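Local coordinates for uncharacterized protein (Pyrococcus horikoshii, PDB 2P8T) that is of unknown function but joins a probably winged-helix N-terminal domain to an alpha+beta domain, perhaps linked to ATP binding and aminoacyl-tRNA ligase activity, at residues 22-27 and 78-83; 153-158 and 162-167; 34-39 and 45-50; 106-111 and 184-189. All coordinates share one frame; numbering follows the deposited sequence.

Contact 1 (22-27 and 78-83)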
loop_
_atom_site.group_PDB
_atom_site.type_symbol
_atom_site.label_atom_id
_atom_site.label_comp_id
_atom_site.label_asym_id
_atom_site.label_seq_id
_atom_site.Cartn_x
_atom_site.Cartn_y
_atom_site.Cartn_z
ATOM N N ALA A 22 -5.883 -0.337 3.059
ATOM C CA ALA A 22 -6.190 -0.969 1.781
ATOM C C ALA A 22 -7.555 -0.579 1.225
ATOM O O ALA A 22 -7.672 -0.270 0.035
ATOM C CB ALA A 22 -6.058 -2.497 1.866
ATOM N N VAL A 23 -8.584 -0.601 2.073
ATOM C CA VAL A 23 -9.935 -0.254 1.620
ATOM C C VAL A 23 -9.971 1.184 1.086
ATOM O O VAL A 23 -10.544 1.447 0.037
ATOM C CB VAL A 23 -10.998 -0.459 2.753
ATOM C CG1 VAL A 23 -12.288 0.287 2.437
ATOM C CG2 VAL A 23 -11.244 -1.940 2.979
ATOM N N ILE A 24 -9.329 2.097 1.799
ATOM C CA ILE A 24 -9.277 3.498 1.403
ATOM C C ILE A 24 -8.516 3.677 0.087
ATOM O O ILE A 24 -8.955 4.449 -0.770
ATOM C CB ILE A 24 -8.692 4.391 2.526
ATOM C CG1 ILE A 24 -9.528 4.215 3.818
ATOM C CG2 ILE A 24 -8.643 5.869 2.107
ATOM C CD1 ILE A 24 -9.094 5.103 4.960
ATOM N N PHE A 25 -7.400 2.976 -0.069
ATOM C CA PHE A 25 -6.746 2.913 -1.389
ATOM C C PHE A 25 -7.680 2.367 -2.477
ATOM O O PHE A 25 -7.737 2.905 -3.589
ATOM C CB PHE A 25 -5.446 2.109 -1.348
ATOM C CG PHE A 25 -4.281 2.873 -0.785
ATOM C CD1 PHE A 25 -3.844 4.055 -1.395
ATOM C CD2 PHE A 25 -3.620 2.419 0.340
ATOM C CE1 PHE A 25 -2.768 4.767 -0.888
ATOM C CE2 PHE A 25 -2.538 3.114 0.856
ATOM C CZ PHE A 25 -2.108 4.300 0.243
ATOM N N LEU A 26 -8.412 1.298 -2.163
ATOM C CA LEU A 26 -9.259 0.636 -3.166
ATOM C C LEU A 26 -10.434 1.486 -3.612
ATOM O O LEU A 26 -10.798 1.478 -4.792
ATOM C CB LEU A 26 -9.759 -0.725 -2.663
ATOM C CG LEU A 26 -8.748 -1.872 -2.626
ATOM C CD1 LEU A 26 -9.330 -3.089 -1.894
ATOM C CD2 LEU A 26 -8.264 -2.257 -4.022
ATOM N N LEU A 27 -11.011 2.229 -2.670
ATOM C CA LEU A 27 -12.219 3.019 -2.923
ATOM C C LEU A 27 -11.994 4.337 -3.684
ATOM O O LEU A 27 -12.753 5.298 -3.527
ATOM C CB LEU A 27 -13.001 3.233 -1.610
ATOM C CG LEU A 27 -13.716 2.005 -1.024
ATOM C CD1 LEU A 27 -14.437 2.346 0.274
ATOM C CD2 LEU A 27 -14.703 1.376 -2.007
ATOM N N ASP A 78 -6.861 11.821 0.360
ATOM C CA ASP A 78 -5.975 12.864 -0.169
ATOM C C ASP A 78 -4.744 13.025 0.703
ATOM O O ASP A 78 -3.614 13.144 0.202
ATOM C CB ASP A 78 -6.715 14.198 -0.332
ATOM C CG ASP A 78 -7.736 14.170 -1.447
ATOM O OD1 ASP A 78 -7.744 13.219 -2.259
ATOM O OD2 ASP A 78 -8.542 15.123 -1.524
ATOM N N LYS A 79 -4.961 12.996 2.013
ATOM C CA LYS A 79 -3.878 12.978 2.966
ATOM C C LYS A 79 -2.950 11.757 2.779
ATOM O O LYS A 79 -1.746 11.903 2.873
ATOM C CB LYS A 79 -4.420 13.056 4.388
ATOM C CG LYS A 79 -4.961 14.452 4.758
ATOM C CD LYS A 79 -5.773 14.439 6.063
ATOM C CE LYS A 79 -6.591 15.725 6.218
ATOM N NZ LYS A 79 -5.693 16.936 6.229
ATOM N N LEU A 80 -3.513 10.579 2.501
ATOM C CA LEU A 80 -2.683 9.385 2.247
ATOM C C LEU A 80 -1.833 9.538 0.999
ATOM O O LEU A 80 -0.649 9.175 0.994
ATOM C CB LEU A 80 -3.530 8.111 2.127
ATOM C CG LEU A 80 -4.069 7.542 3.437
ATOM C CD1 LEU A 80 -4.962 6.328 3.144
ATOM C CD2 LEU A 80 -2.914 7.134 4.371
ATOM N N LEU A 81 -2.431 10.119 -0.037
ATOM C CA LEU A 81 -1.738 10.329 -1.299
ATOM C C LEU A 81 -0.711 11.447 -1.242
ATOM O O LEU A 81 0.104 11.584 -2.159
ATOM C CB LEU A 81 -2.730 10.577 -2.418
ATOM C CG LEU A 81 -3.424 9.349 -2.972
ATOM C CD1 LEU A 81 -4.433 9.830 -3.985
ATOM C CD2 LEU A 81 -2.440 8.366 -3.605
ATOM N N SER A 82 -0.734 12.244 -0.177
ATOM C CA SER A 82 0.357 13.194 0.084
ATOM C C SER A 82 1.630 12.508 0.595
ATOM O O SER A 82 2.716 13.079 0.491
ATOM C CB SER A 82 -0.065 14.314 1.055
ATOM O OG SER A 82 -0.048 13.899 2.423
ATOM N N MET A 83 1.505 11.305 1.153
ATOM C CA MET A 83 2.661 10.613 1.726
ATOM C C MET A 83 3.040 9.323 0.986
ATOM O O MET A 83 4.118 8.762 1.214
ATOM C CB MET A 83 2.507 10.400 3.254
ATOM C CG MET A 83 1.355 9.512 3.779
ATOM S SD MET A 83 1.062 9.614 5.616
ATOM C CE MET A 83 0.157 11.149 5.668
#

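Contact 2 (153-158 and 162-167)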
loop_
_atom_site.group_PDB
_atom_site.type_symbol
_atom_site.label_atom_id
_atom_site.label_comp_id
_atom_site.label_asym_id
_atom_site.label_seq_id
_atom_site.Cartn_x
_atom_site.Cartn_y
_atom_site.Cartn_z
ATOM N N LYS A 153 9.491 0.610 -15.150
ATOM C CA LYS A 153 8.768 1.455 -16.109
ATOM C C LYS A 153 7.349 1.823 -15.665
ATOM O O LYS A 153 6.820 2.861 -16.071
ATOM C CB LYS A 153 8.782 0.826 -17.514
ATOM C CG LYS A 153 10.058 1.151 -18.285
ATOM C CD LYS A 153 10.081 0.515 -19.668
ATOM C CE LYS A 153 9.673 1.499 -20.774
ATOM N NZ LYS A 153 10.814 2.388 -21.187
ATOM N N LYS A 154 6.746 0.976 -14.830
ATOM C CA LYS A 154 5.392 1.179 -14.325
ATOM C C LYS A 154 5.315 2.118 -13.125
ATOM O O LYS A 154 4.243 2.638 -12.805
ATOM C CB LYS A 154 4.758 -0.167 -13.953
ATOM C CG LYS A 154 4.353 -1.008 -15.157
ATOM C CD LYS A 154 3.270 -2.046 -14.804
ATOM C CE LYS A 154 1.925 -1.386 -14.487
ATOM N NZ LYS A 154 0.802 -2.368 -14.340
ATOM N N ILE A 155 6.444 2.313 -12.458
ATOM C CA ILE A 155 6.475 3.097 -11.241
ATOM C C ILE A 155 6.604 4.580 -11.598
ATOM O O ILE A 155 7.483 4.979 -12.377
ATOM C CB ILE A 155 7.586 2.620 -10.282
ATOM C CG1 ILE A 155 7.314 1.164 -9.869
ATOM C CG2 ILE A 155 7.638 3.500 -9.019
ATOM C CD1 ILE A 155 8.490 0.469 -9.188
ATOM N N VAL A 156 5.700 5.374 -11.041
ATOM C CA VAL A 156 5.615 6.805 -11.325
ATOM C C VAL A 156 5.461 7.563 -10.009
ATOM O O VAL A 156 5.435 6.947 -8.934
ATOM C CB VAL A 156 4.414 7.119 -12.284
ATOM C CG1 VAL A 156 4.569 6.383 -13.611
ATOM C CG2 VAL A 156 3.061 6.727 -11.653
ATOM N N ASP A 157 5.353 8.891 -10.080
ATOM C CA ASP A 157 5.082 9.704 -8.887
ATOM C C ASP A 157 6.173 9.579 -7.804
ATOM O O ASP A 157 5.870 9.419 -6.615
ATOM C CB ASP A 157 3.688 9.374 -8.315
ATOM C CG ASP A 157 3.209 10.396 -7.280
ATOM O OD1 ASP A 157 3.692 11.558 -7.301
ATOM O OD2 ASP A 157 2.341 10.042 -6.450
ATOM N N TYR A 158 7.441 9.656 -8.208
ATOM C CA TYR A 158 8.554 9.683 -7.235
ATOM C C TYR A 158 9.551 10.835 -7.477
ATOM O O TYR A 158 9.666 11.357 -8.591
ATOM C CB TYR A 158 9.306 8.340 -7.178
ATOM C CG TYR A 158 9.891 7.922 -8.505
ATOM C CD1 TYR A 158 11.126 8.409 -8.936
ATOM C CD2 TYR A 158 9.196 7.050 -9.346
ATOM C CE1 TYR A 158 11.653 8.040 -10.180
ATOM C CE2 TYR A 158 9.721 6.667 -10.578
ATOM C CZ TYR A 158 10.944 7.162 -10.985
ATOM O OH TYR A 158 11.445 6.792 -12.210
ATOM N N ASP A 162 12.800 9.810 -2.091
ATOM C CA ASP A 162 11.641 8.992 -1.806
ATOM C C ASP A 162 12.108 7.532 -1.650
ATOM O O ASP A 162 13.195 7.157 -2.110
ATOM C CB ASP A 162 10.588 9.087 -2.919
ATOM C CG ASP A 162 9.816 10.402 -2.923
ATOM O OD1 ASP A 162 9.908 11.201 -1.949
ATOM O OD2 ASP A 162 9.074 10.610 -3.909
ATOM N N ALA A 163 11.288 6.731 -0.989
ATOM C CA ALA A 163 11.502 5.283 -0.917
ATOM C C ALA A 163 10.524 4.610 -1.855
ATOM O O ALA A 163 9.454 5.151 -2.148
ATOM C CB ALA A 163 11.327 4.768 0.516
ATOM N N VAL A 164 10.892 3.443 -2.361
ATOM C CA VAL A 164 10.000 2.722 -3.254
ATOM C C VAL A 164 9.879 1.300 -2.735
ATOM O O VAL A 164 10.864 0.546 -2.745
ATOM C CB VAL A 164 10.480 2.729 -4.742
ATOM C CG1 VAL A 164 9.416 2.030 -5.608
ATOM C CG2 VAL A 164 10.692 4.157 -5.256
ATOM N N ILE A 165 8.691 0.944 -2.270
ATOM C CA ILE A 165 8.429 -0.403 -1.739
ATOM C C ILE A 165 7.951 -1.229 -2.880
ATOM O O ILE A 165 7.014 -0.823 -3.565
ATOM C CB ILE A 165 7.289 -0.388 -0.700
ATOM C CG1 ILE A 165 7.667 0.477 0.494
ATOM C CG2 ILE A 165 6.893 -1.806 -0.248
ATOM C CD1 ILE A 165 6.418 0.973 1.264
ATOM N N ILE A 166 8.567 -2.392 -3.090
ATOM C CA ILE A 166 8.031 -3.345 -4.078
ATOM C C ILE A 166 7.908 -4.710 -3.430
ATOM O O ILE A 166 8.912 -5.294 -3.044
ATOM C CB ILE A 166 8.929 -3.475 -5.331
ATOM C CG1 ILE A 166 9.163 -2.095 -5.953
ATOM C CG2 ILE A 166 8.289 -4.448 -6.377
ATOM C CD1 ILE A 166 10.242 -2.035 -6.996
ATOM N N THR A 167 6.682 -5.196 -3.290
ATOM C CA THR A 167 6.467 -6.560 -2.770
ATOM C C THR A 167 5.904 -7.457 -3.862
ATOM O O THR A 167 5.275 -6.971 -4.829
ATOM C CB THR A 167 5.473 -6.579 -1.585
ATOM O OG1 THR A 167 4.191 -6.121 -2.032
ATOM C CG2 THR A 167 5.955 -5.720 -0.427
#

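Contact 3 (34-39 and 45-50)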
loop_
_atom_site.group_PDB
_atom_site.type_symbol
_atom_site.label_atom_id
_atom_site.label_comp_id
_atom_site.label_asym_id
_atom_site.label_seq_id
_atom_site.Cartn_x
_atom_site.Cartn_y
_atom_site.Cartn_z
ATOM N N LYS A 34 -18.495 -7.526 -2.056
ATOM C CA LYS A 34 -17.896 -8.781 -2.517
ATOM C C LYS A 34 -16.603 -8.548 -3.315
ATOM O O LYS A 34 -15.666 -9.343 -3.213
ATOM C CB LYS A 34 -18.906 -9.621 -3.314
ATOM C CG LYS A 34 -18.542 -11.100 -3.417
ATOM C CD LYS A 34 -19.664 -11.923 -4.047
ATOM C CE LYS A 34 -19.158 -13.283 -4.528
ATOM N NZ LYS A 34 -18.211 -13.161 -5.679
ATOM N N GLN A 35 -16.559 -7.463 -4.091
ATOM C CA GLN A 35 -15.328 -7.025 -4.771
ATOM C C GLN A 35 -14.222 -6.683 -3.769
ATOM O O GLN A 35 -13.063 -7.057 -3.955
ATOM C CB GLN A 35 -15.592 -5.805 -5.652
ATOM C CG GLN A 35 -16.465 -6.066 -6.869
ATOM C CD GLN A 35 -16.970 -4.782 -7.498
ATOM O OE1 GLN A 35 -17.765 -4.054 -6.901
ATOM N NE2 GLN A 35 -16.520 -4.503 -8.714
ATOM N N ILE A 36 -14.589 -5.969 -2.709
ATOM C CA ILE A 36 -13.655 -5.657 -1.631
ATOM C C ILE A 36 -13.116 -6.952 -1.006
ATOM O O ILE A 36 -11.903 -7.104 -0.832
ATOM C CB ILE A 36 -14.312 -4.735 -0.553
ATOM C CG1 ILE A 36 -14.804 -3.411 -1.166
ATOM C CG2 ILE A 36 -13.369 -4.488 0.611
ATOM C CD1 ILE A 36 -13.712 -2.380 -1.474
ATOM N N SER A 37 -14.020 -7.884 -0.692
ATOM C CA SER A 37 -13.664 -9.185 -0.110
ATOM C C SER A 37 -12.626 -9.953 -0.927
ATOM O O SER A 37 -11.703 -10.543 -0.362
ATOM C CB SER A 37 -14.907 -10.064 0.060
ATOM O OG SER A 37 -15.735 -9.586 1.102
ATOM N N GLU A 38 -12.794 -9.942 -2.250
ATOM C CA GLU A 38 -11.900 -10.664 -3.157
ATOM C C GLU A 38 -10.514 -10.014 -3.227
ATOM O O GLU A 38 -9.494 -10.704 -3.204
ATOM C CB GLU A 38 -12.520 -10.797 -4.564
ATOM C CG GLU A 38 -12.554 -9.499 -5.377
ATOM C CD GLU A 38 -12.806 -9.693 -6.872
ATOM O OE1 GLU A 38 -13.652 -10.545 -7.243
ATOM O OE2 GLU A 38 -12.175 -8.963 -7.674
ATOM N N ARG A 39 -10.493 -8.685 -3.284
ATOM C CA ARG A 39 -9.255 -7.924 -3.465
ATOM C C ARG A 39 -8.425 -7.796 -2.187
ATOM O O ARG A 39 -7.203 -7.613 -2.251
ATOM C CB ARG A 39 -9.560 -6.549 -4.066
ATOM C CG ARG A 39 -10.153 -6.623 -5.470
ATOM C CD ARG A 39 -9.919 -5.363 -6.282
ATOM N NE ARG A 39 -8.524 -4.914 -6.243
ATOM C CZ ARG A 39 -7.881 -4.346 -7.262
ATOM N NH1 ARG A 39 -8.490 -4.172 -8.432
ATOM N NH2 ARG A 39 -6.618 -3.968 -7.113
ATOM N N GLY A 45 -17.312 -11.874 7.374
ATOM C CA GLY A 45 -17.562 -11.258 8.674
ATOM C C GLY A 45 -16.662 -10.060 8.900
ATOM O O GLY A 45 -17.117 -9.010 9.348
ATOM N N SER A 46 -15.383 -10.236 8.575
ATOM C CA SER A 46 -14.361 -9.193 8.688
ATOM C C SER A 46 -14.607 -7.980 7.776
ATOM O O SER A 46 -14.502 -6.842 8.224
ATOM C CB SER A 46 -12.979 -9.788 8.415
ATOM O OG SER A 46 -12.563 -10.587 9.511
ATOM N N VAL A 47 -14.917 -8.232 6.509
ATOM C CA VAL A 47 -15.239 -7.152 5.575
ATOM C C VAL A 47 -16.513 -6.414 5.998
ATOM O O VAL A 47 -16.563 -5.191 5.955
ATOM C CB VAL A 47 -15.363 -7.648 4.108
ATOM C CG1 VAL A 47 -15.902 -6.536 3.190
ATOM C CG2 VAL A 47 -14.029 -8.129 3.601
ATOM N N ARG A 48 -17.540 -7.161 6.398
ATOM C CA ARG A 48 -18.801 -6.558 6.829
ATOM C C ARG A 48 -18.571 -5.605 7.982
ATOM O O ARG A 48 -19.083 -4.481 7.976
ATOM C CB ARG A 48 -19.804 -7.637 7.249
ATOM C CG ARG A 48 -20.670 -8.157 6.129
ATOM C CD ARG A 48 -22.116 -7.677 6.322
ATOM N NE ARG A 48 -23.020 -8.037 5.226
ATOM C CZ ARG A 48 -23.325 -9.280 4.851
ATOM N NH1 ARG A 48 -22.789 -10.329 5.461
ATOM N NH2 ARG A 48 -24.163 -9.472 3.840
ATOM N N THR A 49 -17.792 -6.055 8.962
ATOM C CA THR A 49 -17.546 -5.284 10.163
ATOM C C THR A 49 -16.710 -4.046 9.859
ATOM O O THR A 49 -17.001 -2.959 10.349
ATOM C CB THR A 49 -16.849 -6.145 11.239
ATOM O OG1 THR A 49 -17.723 -7.233 11.592
ATOM C CG2 THR A 49 -16.560 -5.330 12.457
ATOM N N LEU A 50 -15.675 -4.238 9.049
ATOM C CA LEU A 50 -14.846 -3.133 8.594
ATOM C C LEU A 50 -15.684 -2.063 7.887
ATOM O O LEU A 50 -15.573 -0.893 8.246
ATOM C CB LEU A 50 -13.705 -3.645 7.697
ATOM C CG LEU A 50 -12.861 -2.604 6.970
ATOM C CD1 LEU A 50 -12.299 -1.572 7.914
ATOM C CD2 LEU A 50 -11.749 -3.340 6.211
#

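Contact 4 (106-111 and 184-189)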
loop_
_atom_site.group_PDB
_atom_site.type_symbol
_atom_site.label_atom_id
_atom_site.label_comp_id
_atom_site.label_asym_id
_atom_site.label_seq_id
_atom_site.Cartn_x
_atom_site.Cartn_y
_atom_site.Cartn_z
ATOM N N PRO A 106 11.523 8.268 6.484
ATOM C CA PRO A 106 12.612 8.387 7.457
ATOM C C PRO A 106 13.712 7.479 6.945
ATOM O O PRO A 106 13.524 6.810 5.922
ATOM C CB PRO A 106 12.004 7.816 8.735
ATOM C CG PRO A 106 11.010 6.798 8.239
ATOM C CD PRO A 106 10.469 7.331 6.927
ATOM N N GLU A 107 14.850 7.416 7.620
ATOM C CA GLU A 107 15.793 6.391 7.206
ATOM C C GLU A 107 15.317 5.013 7.687
ATOM O O GLU A 107 14.523 4.891 8.638
ATOM C CB GLU A 107 17.247 6.736 7.565
ATOM C CG GLU A 107 18.306 5.662 7.221
ATOM C CD GLU A 107 18.283 5.095 5.779
ATOM O OE1 GLU A 107 17.416 5.436 4.934
ATOM O OE2 GLU A 107 19.173 4.269 5.492
ATOM N N PHE A 108 15.746 3.990 6.962
ATOM C CA PHE A 108 15.261 2.637 7.156
ATOM C C PHE A 108 16.350 1.633 6.806
ATOM O O PHE A 108 17.359 1.973 6.161
ATOM C CB PHE A 108 14.017 2.388 6.277
ATOM C CG PHE A 108 14.251 2.626 4.809
ATOM C CD1 PHE A 108 14.716 1.604 3.986
ATOM C CD2 PHE A 108 14.005 3.881 4.244
ATOM C CE1 PHE A 108 14.954 1.828 2.622
ATOM C CE2 PHE A 108 14.232 4.114 2.887
ATOM C CZ PHE A 108 14.707 3.090 2.071
ATOM N N LYS A 109 16.113 0.394 7.213
ATOM C CA LYS A 109 16.956 -0.718 6.839
ATOM C C LYS A 109 16.133 -1.627 5.952
ATOM O O LYS A 109 15.171 -2.245 6.415
ATOM C CB LYS A 109 17.439 -1.464 8.092
ATOM C CG LYS A 109 18.015 -0.557 9.182
ATOM C CD LYS A 109 19.264 0.185 8.711
ATOM C CE LYS A 109 20.399 -0.784 8.340
ATOM N NZ LYS A 109 21.190 -0.283 7.175
ATOM N N SER A 110 16.513 -1.704 4.677
ATOM C CA SER A 110 15.754 -2.457 3.688
ATOM C C SER A 110 15.567 -3.910 4.097
ATOM O O SER A 110 14.488 -4.435 3.962
ATOM C CB SER A 110 16.428 -2.389 2.307
ATOM O OG SER A 110 16.482 -1.050 1.842
ATOM N N ILE A 111 16.618 -4.553 4.611
ATOM C CA ILE A 111 16.530 -5.974 4.945
ATOM C C ILE A 111 15.495 -6.216 6.055
ATOM O O ILE A 111 14.751 -7.193 6.016
ATOM C CB ILE A 111 17.929 -6.592 5.299
ATOM C CG1 ILE A 111 17.854 -8.126 5.298
ATOM C CG2 ILE A 111 18.452 -6.040 6.614
ATOM C CD1 ILE A 111 19.190 -8.815 5.011
ATOM N N TYR A 184 3.099 1.402 6.169
ATOM C CA TYR A 184 2.686 1.734 7.537
ATOM C C TYR A 184 3.860 1.816 8.523
ATOM O O TYR A 184 3.925 2.759 9.325
ATOM C CB TYR A 184 1.622 0.753 8.025
ATOM C CG TYR A 184 1.112 1.089 9.411
ATOM C CD1 TYR A 184 0.419 2.272 9.646
ATOM C CD2 TYR A 184 1.339 0.228 10.484
ATOM C CE1 TYR A 184 -0.040 2.608 10.923
ATOM C CE2 TYR A 184 0.883 0.556 11.775
ATOM C CZ TYR A 184 0.200 1.751 11.973
ATOM O OH TYR A 184 -0.268 2.086 13.233
ATOM N N ILE A 185 4.803 0.871 8.467
ATOM C CA ILE A 185 6.011 0.973 9.322
ATOM C C ILE A 185 6.744 2.308 9.084
ATOM O O ILE A 185 7.149 3.003 10.021
ATOM C CB ILE A 185 7.002 -0.218 9.113
ATOM C CG1 ILE A 185 6.359 -1.547 9.538
ATOM C CG2 ILE A 185 8.338 0.055 9.859
ATOM C CD1 ILE A 185 7.011 -2.774 8.948
ATOM N N LEU A 186 6.920 2.670 7.814
ATOM C CA LEU A 186 7.694 3.861 7.461
ATOM C C LEU A 186 7.020 5.187 7.829
ATOM O O LEU A 186 7.701 6.208 8.085
ATOM C CB LEU A 186 7.980 3.850 5.950
ATOM C CG LEU A 186 9.087 2.881 5.544
ATOM C CD1 LEU A 186 9.046 2.656 4.031
ATOM C CD2 LEU A 186 10.440 3.391 6.014
ATOM N N LYS A 187 5.689 5.176 7.850
ATOM C CA LYS A 187 4.901 6.399 8.049
ATOM C C LYS A 187 3.967 6.355 9.275
ATOM O O LYS A 187 3.037 7.168 9.388
ATOM C CB LYS A 187 4.107 6.712 6.780
ATOM C CG LYS A 187 4.961 7.263 5.652
ATOM C CD LYS A 187 5.676 8.558 6.098
ATOM C CE LYS A 187 6.164 9.338 4.904
ATOM N NZ LYS A 187 6.673 10.697 5.275
ATOM N N LYS A 188 4.246 5.406 10.174
ATOM C CA LYS A 188 3.450 5.126 11.382
ATOM C C LYS A 188 3.056 6.395 12.150
ATOM O O LYS A 188 1.894 6.574 12.526
ATOM C CB LYS A 188 4.269 4.184 12.294
ATOM C CG LYS A 188 3.571 3.651 13.561
ATOM C CD LYS A 188 4.548 2.870 14.470
ATOM C CE LYS A 188 5.542 3.772 15.225
ATOM N NZ LYS A 188 6.095 3.122 16.492
ATOM N N GLU A 189 4.029 7.269 12.379
ATOM C CA GLU A 189 3.811 8.477 13.173
ATOM C C GLU A 189 3.001 9.535 12.420
ATOM O O GLU A 189 2.529 10.502 13.016
ATOM C CB GLU A 189 5.155 9.046 13.658
ATOM C CG GLU A 189 5.958 8.059 14.558
ATOM C CD GLU A 189 7.345 8.573 14.943
ATOM O OE1 GLU A 189 7.434 9.394 15.883
ATOM O OE2 GLU A 189 8.343 8.139 14.327
#

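Contact 1 (22-27 and 78-83)
F25 and L80 mark the nearest approach of the two backbones, their CA atoms 8.5 Å apart, far enough that only side chains meet. Residues 22-26 end helix 17-26, and L27 is the first to leave helical geometry; 78-83 carries the C-terminal part of helix 71-81. Within 78-83 the hydroxyl of S82 folds back on the preceding turn: S82 OG donates to K79 O at 2.7 Å, bent to 135° at the carbonyl and tilted 20° from its plane.

L80 is the side chain that bridges the gap, its CB already directed at 22-27. Its CD1 lies 3.9 Å from I24 CG2, and the two side chains cross at about a right angle. I24 presents this methyl because CG1 lies beside the backbone N (chi1 -57°), which leaves CG2 anti to that N. The F25 ring reaches over with its far end, CZ standing 4.5 Å from L80 CB in an oblique, loose touch.

Helix 17-26 opens an N-terminal domain of the helix-turn-helix clan. Its three helices, the two-stranded hairpin of 60-62 and 67-69, and the helix after it run in an order consistent with a winged helix, so this contact brings the first helix against the one that follows the wing. Polar bonds from the neighbouring turn reinforce the apolar touch: R77 hydrogen-bonds to I24 O through NE and to F25 O through NH2, gripping carbonyls at the C-terminal end of helix 17-26. F25 also packs on I180 of helix 172-187, F84 and P87.

Contact 2 (153-158 and 162-167)
I155 sets its side chain against V164 and I166 where the chain leaving helix 149-154 lies over strand 163-168, which follows after a short turn as the middle strand of a five-stranded antiparallel sheet. The touching parts, 155-158 and 162-166, run 160° apart, yet no hydrogen bond joins them: the first segment lies over a sheet face rather than extending the sheet. Helix 172-187 packs on the other face, where it receives I165.

The apolar part centres on I155 CD1, which reaches both strand residues, I166 CD1 at 3.8 Å and V164 CG1 at 4.0 Å. I155 has CG1 beside the backbone N (chi1 -62°), which carries CD1 to V164 and I166, while CG2, anti to that N, meets V164 CG1 at 4.1 Å. A99 of adjacent strand 95-102 also touches I155.

The polar part is a matter of close packing and of bonds to neighbours. D162 OD2 accepts a hydrogen bond from E159 N, which ties the short connection to the start of the strand, and D162 O is bonded by T129 OG1. D157, in left-handed helical backbone geometry, turns its carboxylate to a salt bridge with K103, while its carbonyl O is buried without a partner in the model. Beside it, the Y158 side chain starts toward the strand but its ring end leads away, and the nearest approach is made by the backbone, with Y158 CA 3.5 Å from D162 OD2.

Contact 3 (34-39 and 45-50)
V47 directs its CB at helix 33-40 and lays both methyls against the hydroxyl of S37. With CG1 anti to the backbone N (chi1 172°) and CG2 beside that N, the two branches close round the S37 oxygen: V47 CG2 comes to 3.4 Å from S37 OG and V47 CG1 to 3.7 Å, and CG1 also reaches I36 CG2 at 4.2 Å. The backbones are close here, the CA atoms of S37 and V47 lying 6.2 Å apart, which a small serine permits.

S37 spends its hydrogen bond inside its own helix, on R33 O. The oxygen therefore lies against a hydrocarbon without being stranded. I36 offers only its CG2 branch, crossing V47 obliquely; the same CG2 also packs on V23 of helix 17-26, while CD1 leads away to L27.

The two helices follow each other through a short turn and belong to a domain of the helix-turn-helix clan, consistent with their being the paired helices of that motif, 44-56 in the place of the recognition helix. L42, in the turn itself, also packs on V47. With an alanine in place of V47 both methyls go, which would probably leave a gap beside S37 OG and I36 CG2.

No hydrogen bond crosses between the two segments, so their spacing rests on shape, a branched apolar residue set against a serine whose polarity is already satisfied.

Contact 4 (106-111 and 184-189)
The F108 ring receives L186 obliquely: CD2 of the leucine lies 4.0 Å from CD2 of the ring and still nearer, 3.7 Å, to F108 CB. In the plane of the ring, at its edge, stand P106 O and S110 OG from the same segment. L113 of helix 110-119 and A163 of strand 163-168 pack on F108 as well. The ring's CG sits between the backbone N and carbonyl carbon (chi1 57°), a torsion that keeps it near the backbone, with those two oxygens at the ring edge.

The ring of P106 adds the second part of the contact. Its CD lies 3.2 Å from L186 O and 4.0 Å from L186 CD2, so the proline rests on both the backbone and the side chain of one residue near the end of helix 172-187. L186 is buried; its CD2 meets both P106 and F108, with V102 and L113 also touching the side chain. Nearby, K187 NZ hydrogen-bonds to N104 O, holding the chain just ahead of the proline.

K109 is the N-cap of helix 110-119, and the hydroxyl of S110 bonds to I127 O of the sheet. The contact thus ties the link between strand 95-102 and helix 110-119 to helix 172-187, which packs on the antiparallel sheet of an alpha+beta domain.

Overall arrangement
Contacts 1 and 3 belong to the helical N-terminal part and share a core, V23 of helix 17-26 packing on I36 and L50; along the chain contact 3 is nested within the loop that contact 1 closes. Contacts 2 and 4 hold the sheet domain, contact 2 over one face of strand 163-168 and contact 4 beside the helix on the other, meeting where A163 touches F108 and I165 touches L186. Contacts 1 to 3 are buried, contact 4 only partly. Contact 1 is purely apolar across its segments, while 2, 3 and 4 each also set carbon against an oxygen. M83 packing on K187 joins contacts 1 and 4, whereas contacts 2 and 3 lie about 27 Å apart between centres.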